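Local coordinates for endo-polygalacturonase (Pectobacterium carotovorum subsp. carotovorum, PDB 1BHE), which hydrolyses the alpha-1,4-linked galacturonate chains of pectin, helping the bacterium macerate and soft-rot plant tissue, at residues 153-158 with 176-181; 6-11 with 163-168. All blocks are in the same frame, centred on the assembly; numbering follows the deposited sequence.

In the fold
The chain starts with an extended tail, and residues 6-11 in it lie against a wall of the right-handed parallel beta-helix. Interaction 2 joins this tail to 163-168, more than 150 residues later, where the chain turns a corner between strands 162-165 and 167-170. Interaction 1 closes a much shorter loop. Strand 154-157 runs on through those two strands to strand 177-180, which stacks beside it one coil later. The segments therefore alternate along the chain, and the two contacts cross. They also touch: Leu164 packs inward on Ile154 and Val177, while its neighbour Tyr165 meets the tail. Interaction 1 stacks successive coils; interaction 2 fastens the N-terminal tail outside them.

Interaction 1: 153-158 with 176-181; sequences LIQINK and HVVFSD
Five backbone hydrogen bonds join 153-158 to 176-181, running from Ile154 N to His176 O at one end to Lys158 N to Ser180 O at the other. The straightest is Ser180 N to Ile156 O, 2.8 Å long and 172° at the hydrogen. The strands are parallel, with axes 4.8 Å apart.

Gln155, Asn157, Val178 and Ser180 point to one face of the sheet, where the Gln155 amide adds side-chain hydrogen bonds. Its chain bends at chi2 (77°) and lies alongside Val178, with NE2 3.7 Å from Val178 CG1. The same NE2 donates to Asn157 OD1 at 2.7 Å, in the planes of both amides, and to a water that also bonds Ser180 OG. These bonds fix the amide's rotation, and Arg152 holds its OE1. Another water links Lys158 NZ to Asp181 O. The Asp181 carboxylate turns instead to a salt bridge with Arg234.

Ile154, Ile156, Val177 and Phe179 point to the opposite, buried face. Ile156 CG2 lies 3.6 Å from Phe179 CD1, and Ile156 CD1 reaches Val177 CG1 at 4.3 Å. Phe162, Leu164, Leu169 and Phe185 extend this apolar core. His176 bonds Thr194 through NE2, and its side chain is about 8 Å from that of Asp223, the predicted proton donor. Parallel strands paired in register on successive coils, with apolar side chains stacked inside, are characteristic of the parallel beta-helix of family 28 glycosyl hydrolases.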
ATOM      1  N   LEU A 153       5.357   1.391  -7.787  1.00  5.68           N
ATOM      2  CA  LEU A 153       6.036   0.144  -8.127  1.00  5.67           C
ATOM      3  C   LEU A 153       5.101  -0.841  -8.825  1.00  4.40           C
ATOM      4  O   LEU A 153       5.392  -1.358  -9.901  1.00  4.14           O
ATOM      5  CB  LEU A 153       6.604  -0.554  -6.903  1.00  6.44           C
ATOM      6  CG  LEU A 153       8.013  -0.310  -6.410  1.00  8.38           C
ATOM      7  CD1 LEU A 153       8.403  -1.453  -5.465  1.00  8.85           C
ATOM      8  CD2 LEU A 153       9.059  -0.161  -7.504  1.00  7.18           C
ATOM      9  N   ILE A 154       3.976  -1.144  -8.177  1.00  4.09           N
ATOM     10  CA  ILE A 154       3.034  -2.126  -8.725  1.00  4.09           C
ATOM     11  C   ILE A 154       1.646  -1.493  -8.754  1.00  3.10           C
ATOM     12  O   ILE A 154       1.169  -1.083  -7.699  1.00  4.23           O
ATOM     13  CB  ILE A 154       3.019  -3.414  -7.885  1.00  4.23           C
ATOM     14  CG1 ILE A 154       4.327  -4.212  -8.038  1.00  5.12           C
ATOM     15  CG2 ILE A 154       1.847  -4.325  -8.232  1.00  4.10           C
ATOM     16  CD1 ILE A 154       4.521  -5.217  -6.914  1.00  4.69           C
ATOM     17  N   GLN A 155       1.043  -1.419  -9.924  1.00  4.44           N
ATOM     18  CA  GLN A 155      -0.294  -0.843 -10.084  1.00  4.77           C
ATOM     19  C   GLN A 155      -1.213  -1.888 -10.703  1.00  4.32           C
ATOM     20  O   GLN A 155      -0.954  -2.388 -11.797  1.00  4.35           O
ATOM     21  CB  GLN A 155      -0.204   0.394 -10.983  1.00  5.38           C
ATOM     22  CG  GLN A 155      -1.549   1.004 -11.339  1.00  7.94           C
ATOM     23  CD  GLN A 155      -2.162   1.817 -10.217  1.00  8.65           C
ATOM     24  OE1 GLN A 155      -1.496   2.551  -9.492  1.00  8.92           O
ATOM     25  NE2 GLN A 155      -3.482   1.684 -10.070  1.00  9.17           N
ATOM     26  N   ILE A 156      -2.256  -2.279  -9.989  1.00  4.29           N
ATOM     27  CA  ILE A 156      -3.180  -3.313 -10.442  1.00  4.47           C
ATOM     28  C   ILE A 156      -4.588  -2.742 -10.588  1.00  5.13           C
ATOM     29  O   ILE A 156      -5.142  -2.229  -9.619  1.00  4.55           O
ATOM     30  CB  ILE A 156      -3.199  -4.500  -9.466  1.00  4.43           C
ATOM     31  CG1 ILE A 156      -1.785  -5.033  -9.186  1.00  5.00           C
ATOM     32  CG2 ILE A 156      -4.083  -5.616 -10.011  1.00  3.20           C
ATOM     33  CD1 ILE A 156      -1.641  -5.646  -7.804  1.00  5.38           C
ATOM     34  N   ASN A 157      -5.149  -2.796 -11.794  1.00  5.67           N
ATOM     35  CA  ASN A 157      -6.454  -2.203 -12.064  1.00  6.68           C
ATOM     36  C   ASN A 157      -7.470  -3.198 -12.604  1.00  5.72           C
ATOM     37  O   ASN A 157      -7.122  -4.054 -13.416  1.00  5.11           O
ATOM     38  CB  ASN A 157      -6.318  -1.109 -13.142  1.00  9.33           C
ATOM     39  CG  ASN A 157      -5.348  -0.001 -12.819  1.00 11.36           C
ATOM     40  OD1 ASN A 157      -5.120   0.331 -11.664  1.00 14.14           O
ATOM     41  ND2 ASN A 157      -4.739   0.608 -13.822  1.00 13.85           N
ATOM     42  N   LYS A 158      -8.725  -3.089 -12.190  1.00  5.50           N
ATOM     43  CA  LYS A 158      -9.812  -3.942 -12.637  1.00  6.22           C
ATOM     44  C   LYS A 158      -9.465  -5.411 -12.777  1.00  5.88           C
ATOM     45  O   LYS A 158      -9.863  -6.069 -13.745  1.00  4.80           O
ATOM     46  CB  LYS A 158     -10.302  -3.385 -13.997  1.00  7.91           C
ATOM     47  CG  LYS A 158     -10.844  -1.961 -13.782  1.00 10.04           C
ATOM     48  CD  LYS A 158     -11.386  -1.404 -15.089  1.00 12.23           C
ATOM     49  CE  LYS A 158     -12.826  -1.843 -15.285  1.00 12.62           C
ATOM     50  NZ  LYS A 158     -13.681  -1.502 -14.121  1.00 13.69           N
ATOM     51  N   HIS A 176       3.915   1.609  -3.077  1.00  5.65           N
ATOM     52  CA  HIS A 176       4.504   0.338  -3.477  1.00  5.61           C
ATOM     53  C   HIS A 176       3.522  -0.532  -4.256  1.00  4.84           C
ATOM     54  O   HIS A 176       3.839  -1.026  -5.339  1.00  4.41           O
ATOM     55  CB  HIS A 176       5.003  -0.456  -2.261  1.00  5.62           C
ATOM     56  CG  HIS A 176       6.173   0.154  -1.552  1.00  5.57           C
ATOM     57  ND1 HIS A 176       6.074   1.293  -0.789  1.00  5.90           N
ATOM     58  CD2 HIS A 176       7.469  -0.241  -1.486  1.00  6.19           C
ATOM     59  CE1 HIS A 176       7.265   1.587  -0.281  1.00  6.84           C
ATOM     60  NE2 HIS A 176       8.133   0.677  -0.686  1.00  6.49           N
ATOM     61  N   VAL A 177       2.365  -0.805  -3.651  1.00  4.25           N
ATOM     62  CA  VAL A 177       1.355  -1.670  -4.252  1.00  4.93           C
ATOM     63  C   VAL A 177      -0.031  -1.032  -4.160  1.00  5.13           C
ATOM     64  O   VAL A 177      -0.486  -0.623  -3.089  1.00  4.52           O
ATOM     65  CB  VAL A 177       1.256  -3.056  -3.580  1.00  5.48           C
ATOM     66  CG1 VAL A 177       0.266  -3.952  -4.331  1.00  5.79           C
ATOM     67  CG2 VAL A 177       2.584  -3.786  -3.468  1.00  6.14           C
ATOM     68  N   VAL A 178      -0.718  -0.958  -5.296  1.00  4.99           N
ATOM     69  CA  VAL A 178      -2.065  -0.412  -5.380  1.00  5.46           C
ATOM     70  C   VAL A 178      -2.957  -1.439  -6.087  1.00  5.23           C
ATOM     71  O   VAL A 178      -2.592  -1.939  -7.147  1.00  5.51           O
ATOM     72  CB  VAL A 178      -2.133   0.921  -6.155  1.00  6.13           C
ATOM     73  CG1 VAL A 178      -3.582   1.346  -6.393  1.00  6.10           C
ATOM     74  CG2 VAL A 178      -1.382   2.036  -5.432  1.00  5.11           C
ATOM     75  N   PHE A 179      -4.087  -1.757  -5.477  1.00  5.13           N
ATOM     76  CA  PHE A 179      -5.052  -2.696  -6.040  1.00  4.99           C
ATOM     77  C   PHE A 179      -6.369  -1.929  -6.216  1.00  5.05           C
ATOM     78  O   PHE A 179      -7.099  -1.749  -5.231  1.00  5.29           O
ATOM     79  CB  PHE A 179      -5.252  -3.907  -5.130  1.00  4.24           C
ATOM     80  CG  PHE A 179      -6.114  -4.987  -5.723  1.00  4.38           C
ATOM     81  CD1 PHE A 179      -5.655  -5.765  -6.774  1.00  4.57           C
ATOM     82  CD2 PHE A 179      -7.386  -5.225  -5.227  1.00  4.33           C
ATOM     83  CE1 PHE A 179      -6.452  -6.760  -7.326  1.00  3.88           C
ATOM     84  CE2 PHE A 179      -8.181  -6.216  -5.770  1.00  3.87           C
ATOM     85  CZ  PHE A 179      -7.717  -6.984  -6.821  1.00  3.38           C
ATOM     86  N   SER A 180      -6.631  -1.447  -7.425  1.00  4.96           N
ATOM     87  CA  SER A 180      -7.772  -0.588  -7.682  1.00  6.69           C
ATOM     88  C   SER A 180      -8.907  -1.196  -8.491  1.00  6.16           C
ATOM     89  O   SER A 180      -8.697  -1.821  -9.523  1.00  7.02           O
ATOM     90  CB  SER A 180      -7.335   0.647  -8.508  1.00  7.42           C
ATOM     91  OG  SER A 180      -6.382   1.403  -7.789  1.00 11.18           O
ATOM     92  N   ASP A 181     -10.133  -0.914  -8.067  1.00  6.63           N
ATOM     93  CA  ASP A 181     -11.349  -1.348  -8.726  1.00  6.40           C
ATOM     94  C   ASP A 181     -11.332  -2.817  -9.120  1.00  6.25           C
ATOM     95  O   ASP A 181     -11.745  -3.204 -10.223  1.00  5.18           O
ATOM     96  CB  ASP A 181     -11.607  -0.465  -9.963  1.00  7.85           C
ATOM     97  CG  ASP A 181     -11.448   1.011  -9.656  1.00  8.73           C
ATOM     98  OD1 ASP A 181     -12.197   1.577  -8.840  1.00  9.36           O
ATOM     99  OD2 ASP A 181     -10.534   1.621 -10.241  1.00  9.31           O
TER
HETATM  100  O   HOH W   1      -5.147   3.853  -8.707  1.00 17.67           O
HETATM  101  O   HOH W   2     -13.881  -3.189 -11.900  1.00 24.03           O

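Interaction 2: 6-11 with 163-168; sequences VSEPKT and TLYNVS
Thr163 meets the tail 6-11 through its methyl group. CG2 lies 3.8 Å from Pro9 CB and nearly as close to Pro9 CG, so the methyl touches the CB-CG edge of the proline ring.

Tyr165 carries most of the contact. Its CG is anti to the backbone N (chi1 178°), which sends the ring out toward the tail. Pro9 lies over one face: CB is 3.9 Å from the ring centroid and 24° off the normal, a CH-pi contact. Pro9 CG is also 3.6 Å from Tyr165 CD1. Pro9 O sits over the same face, near the rim. At the far end, Tyr165 OH donates a 2.7 Å hydrogen bond to Glu8 OE2. The extended Glu8 side chain crosses the tyrosine at about a right angle, and OE2 is met on its anti side, 30° out of the carboxylate plane. Lys189 makes a salt bridge to the same oxygen, which would favour a charged carboxylate. Thr11 OG1 lies at the ring edge, 3.8 Å from Tyr165 CE2.

Asn166 places CB over the centre of the opposite ring face. The ring is thus sandwiched between its own neighbour and the proline. Asn166 ND2 reaches Thr11 OG1 through one water.

Around this surface contact, Tyr114 of strand 112-114 touches Thr11, Thr163 and Tyr165. Trp188 of strand 183-193 touches Glu8 and Pro9. The tail therefore spans three successive coils of the beta-helix wall.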
ATOM      1  N   VAL A   6      -8.677 -18.327   1.546  1.00 12.75           N
ATOM      2  CA  VAL A   6      -7.329 -17.978   1.120  1.00 13.08           C
ATOM      3  C   VAL A   6      -6.288 -18.830   1.846  1.00 13.48           C
ATOM      4  O   VAL A   6      -6.192 -18.758   3.071  1.00 14.25           O
ATOM      5  CB  VAL A   6      -7.009 -16.490   1.368  1.00 12.37           C
ATOM      6  CG1 VAL A   6      -5.589 -16.166   0.912  1.00 12.34           C
ATOM      7  CG2 VAL A   6      -7.998 -15.577   0.648  1.00 11.83           C
ATOM      8  N   SER A   7      -5.510 -19.576   1.079  1.00 14.17           N
ATOM      9  CA  SER A   7      -4.441 -20.390   1.670  1.00 14.45           C
ATOM     10  C   SER A   7      -3.125 -19.970   1.024  1.00 13.84           C
ATOM     11  O   SER A   7      -3.169 -19.169   0.084  1.00 12.73           O
ATOM     12  CB  SER A   7      -4.724 -21.880   1.532  1.00 14.69           C
ATOM     13  OG  SER A   7      -4.841 -22.263   0.178  1.00 16.07           O
ATOM     14  N   GLU A   8      -1.989 -20.374   1.581  1.00 13.11           N
ATOM     15  CA  GLU A   8      -0.707 -19.896   1.067  1.00 12.65           C
ATOM     16  C   GLU A   8      -0.561 -20.134  -0.432  1.00 12.26           C
ATOM     17  O   GLU A   8      -0.785 -21.225  -0.944  1.00 11.64           O
ATOM     18  CB  GLU A   8       0.465 -20.570   1.789  1.00 13.04           C
ATOM     19  CG  GLU A   8       1.821 -19.943   1.515  1.00 12.83           C
ATOM     20  CD  GLU A   8       2.905 -20.300   2.508  1.00 13.66           C
ATOM     21  OE1 GLU A   8       2.646 -21.024   3.491  1.00 14.02           O
ATOM     22  OE2 GLU A   8       4.059 -19.852   2.327  1.00 13.80           O
ATOM     23  N   PRO A   9      -0.167 -19.088  -1.153  1.00 11.74           N
ATOM     24  CA  PRO A   9       0.064 -19.161  -2.579  1.00 11.82           C
ATOM     25  C   PRO A   9       1.117 -20.201  -2.947  1.00 12.07           C
ATOM     26  O   PRO A   9       2.012 -20.506  -2.161  1.00 10.93           O
ATOM     27  CB  PRO A   9       0.604 -17.767  -2.932  1.00 11.99           C
ATOM     28  CG  PRO A   9       0.038 -16.880  -1.875  1.00 12.18           C
ATOM     29  CD  PRO A   9       0.107 -17.727  -0.618  1.00 11.78           C
ATOM     30  N   LYS A  10       1.024 -20.736  -4.149  1.00 12.80           N
ATOM     31  CA  LYS A  10       1.997 -21.687  -4.674  1.00 14.78           C
ATOM     32  C   LYS A  10       2.661 -21.022  -5.877  1.00 14.48           C
ATOM     33  O   LYS A  10       1.945 -20.396  -6.670  1.00 14.31           O
ATOM     34  CB  LYS A  10       1.340 -22.998  -5.095  1.00 16.78           C
ATOM     35  CG  LYS A  10       0.728 -23.790  -3.949  1.00 19.22           C
ATOM     36  CD  LYS A  10       0.623 -25.266  -4.324  1.00 21.05           C
ATOM     37  CE  LYS A  10      -0.357 -25.985  -3.408  1.00 21.86           C
ATOM     38  NZ  LYS A  10       0.143 -26.003  -2.005  1.00 22.94           N
ATOM     39  N   THR A  11       3.985 -21.077  -5.996  1.00 13.31           N
ATOM     40  CA  THR A  11       4.586 -20.392  -7.145  1.00 13.32           C
ATOM     41  C   THR A  11       4.398 -21.175  -8.437  1.00 13.03           C
ATOM     42  O   THR A  11       4.628 -22.380  -8.480  1.00 11.36           O
ATOM     43  CB  THR A  11       6.080 -20.185  -6.928  1.00 14.27           C
ATOM     44  OG1 THR A  11       6.268 -19.703  -5.577  1.00 14.46           O
ATOM     45  CG2 THR A  11       6.733 -19.222  -7.897  1.00 14.99           C
ATOM     46  N   THR A 163      -2.095 -12.262  -7.150  1.00  3.83           N
ATOM     47  CA  THR A 163      -1.281 -12.770  -6.052  1.00  4.67           C
ATOM     48  C   THR A 163       0.070 -12.060  -5.974  1.00  5.19           C
ATOM     49  O   THR A 163       0.725 -11.881  -6.994  1.00  4.24           O
ATOM     50  CB  THR A 163      -1.000 -14.284  -6.236  1.00  5.05           C
ATOM     51  OG1 THR A 163      -2.238 -15.000  -6.180  1.00  4.84           O
ATOM     52  CG2 THR A 163      -0.067 -14.805  -5.144  1.00  6.22           C
ATOM     53  N   LEU A 164       0.484 -11.686  -4.778  1.00  4.86           N
ATOM     54  CA  LEU A 164       1.781 -11.086  -4.496  1.00  5.28           C
ATOM     55  C   LEU A 164       2.412 -11.976  -3.409  1.00  5.87           C
ATOM     56  O   LEU A 164       1.900 -11.952  -2.287  1.00  5.42           O
ATOM     57  CB  LEU A 164       1.627  -9.689  -3.922  1.00  6.13           C
ATOM     58  CG  LEU A 164       2.511  -8.524  -4.314  1.00  7.81           C
ATOM     59  CD1 LEU A 164       2.673  -7.536  -3.159  1.00  7.02           C
ATOM     60  CD2 LEU A 164       3.859  -8.904  -4.897  1.00  7.33           C
ATOM     61  N   TYR A 165       3.432 -12.761  -3.746  1.00  5.78           N
ATOM     62  CA  TYR A 165       3.931 -13.723  -2.768  1.00  6.27           C
ATOM     63  C   TYR A 165       5.434 -13.839  -2.598  1.00  6.73           C
ATOM     64  O   TYR A 165       6.156 -13.915  -3.590  1.00  5.83           O
ATOM     65  CB  TYR A 165       3.432 -15.105  -3.250  1.00  6.33           C
ATOM     66  CG  TYR A 165       3.885 -16.280  -2.409  1.00  7.30           C
ATOM     67  CD1 TYR A 165       3.523 -16.413  -1.080  1.00  7.07           C
ATOM     68  CD2 TYR A 165       4.678 -17.273  -2.983  1.00  7.25           C
ATOM     69  CE1 TYR A 165       3.938 -17.504  -0.329  1.00  7.77           C
ATOM     70  CE2 TYR A 165       5.090 -18.369  -2.244  1.00  8.24           C
ATOM     71  CZ  TYR A 165       4.722 -18.472  -0.919  1.00  8.44           C
ATOM     72  OH  TYR A 165       5.140 -19.567  -0.181  1.00  8.82           O
ATOM     73  N   ASN A 166       5.857 -13.975  -1.337  1.00  7.17           N
ATOM     74  CA  ASN A 166       7.258 -14.291  -1.039  1.00  8.18           C
ATOM     75  C   ASN A 166       8.203 -13.398  -1.814  1.00  7.30           C
ATOM     76  O   ASN A 166       9.050 -13.906  -2.537  1.00  8.15           O
ATOM     77  CB  ASN A 166       7.430 -15.770  -1.412  1.00  8.85           C
ATOM     78  CG  ASN A 166       8.744 -16.406  -1.013  1.00 10.62           C
ATOM     79  OD1 ASN A 166       9.372 -15.992  -0.042  1.00 11.55           O
ATOM     80  ND2 ASN A 166       9.172 -17.406  -1.784  1.00 10.47           N
ATOM     81  N   VAL A 167       8.090 -12.082  -1.692  1.00  7.86           N
ATOM     82  CA  VAL A 167       8.918 -11.156  -2.461  1.00  7.07           C
ATOM     83  C   VAL A 167       9.239  -9.887  -1.701  1.00  6.98           C
ATOM     84  O   VAL A 167       8.495  -9.489  -0.799  1.00  7.10           O
ATOM     85  CB  VAL A 167       8.131 -10.861  -3.767  1.00  7.46           C
ATOM     86  CG1 VAL A 167       6.807 -10.164  -3.449  1.00  6.54           C
ATOM     87  CG2 VAL A 167       8.938 -10.046  -4.757  1.00  6.79           C
ATOM     88  N   SER A 168      10.346  -9.221  -2.033  1.00  7.14           N
ATOM     89  CA  SER A 168      10.724  -7.982  -1.368  1.00  7.05           C
ATOM     90  C   SER A 168      10.553  -6.797  -2.328  1.00  7.03           C
ATOM     91  O   SER A 168      10.917  -6.867  -3.494  1.00  6.56           O
ATOM     92  CB  SER A 168      12.163  -7.975  -0.845  1.00  7.51           C
ATOM     93  OG  SER A 168      12.362  -8.992   0.130  1.00  7.51           O
TER
HETATM   94  O   HOH W   3       7.828 -17.438  -4.575  1.00 13.21           O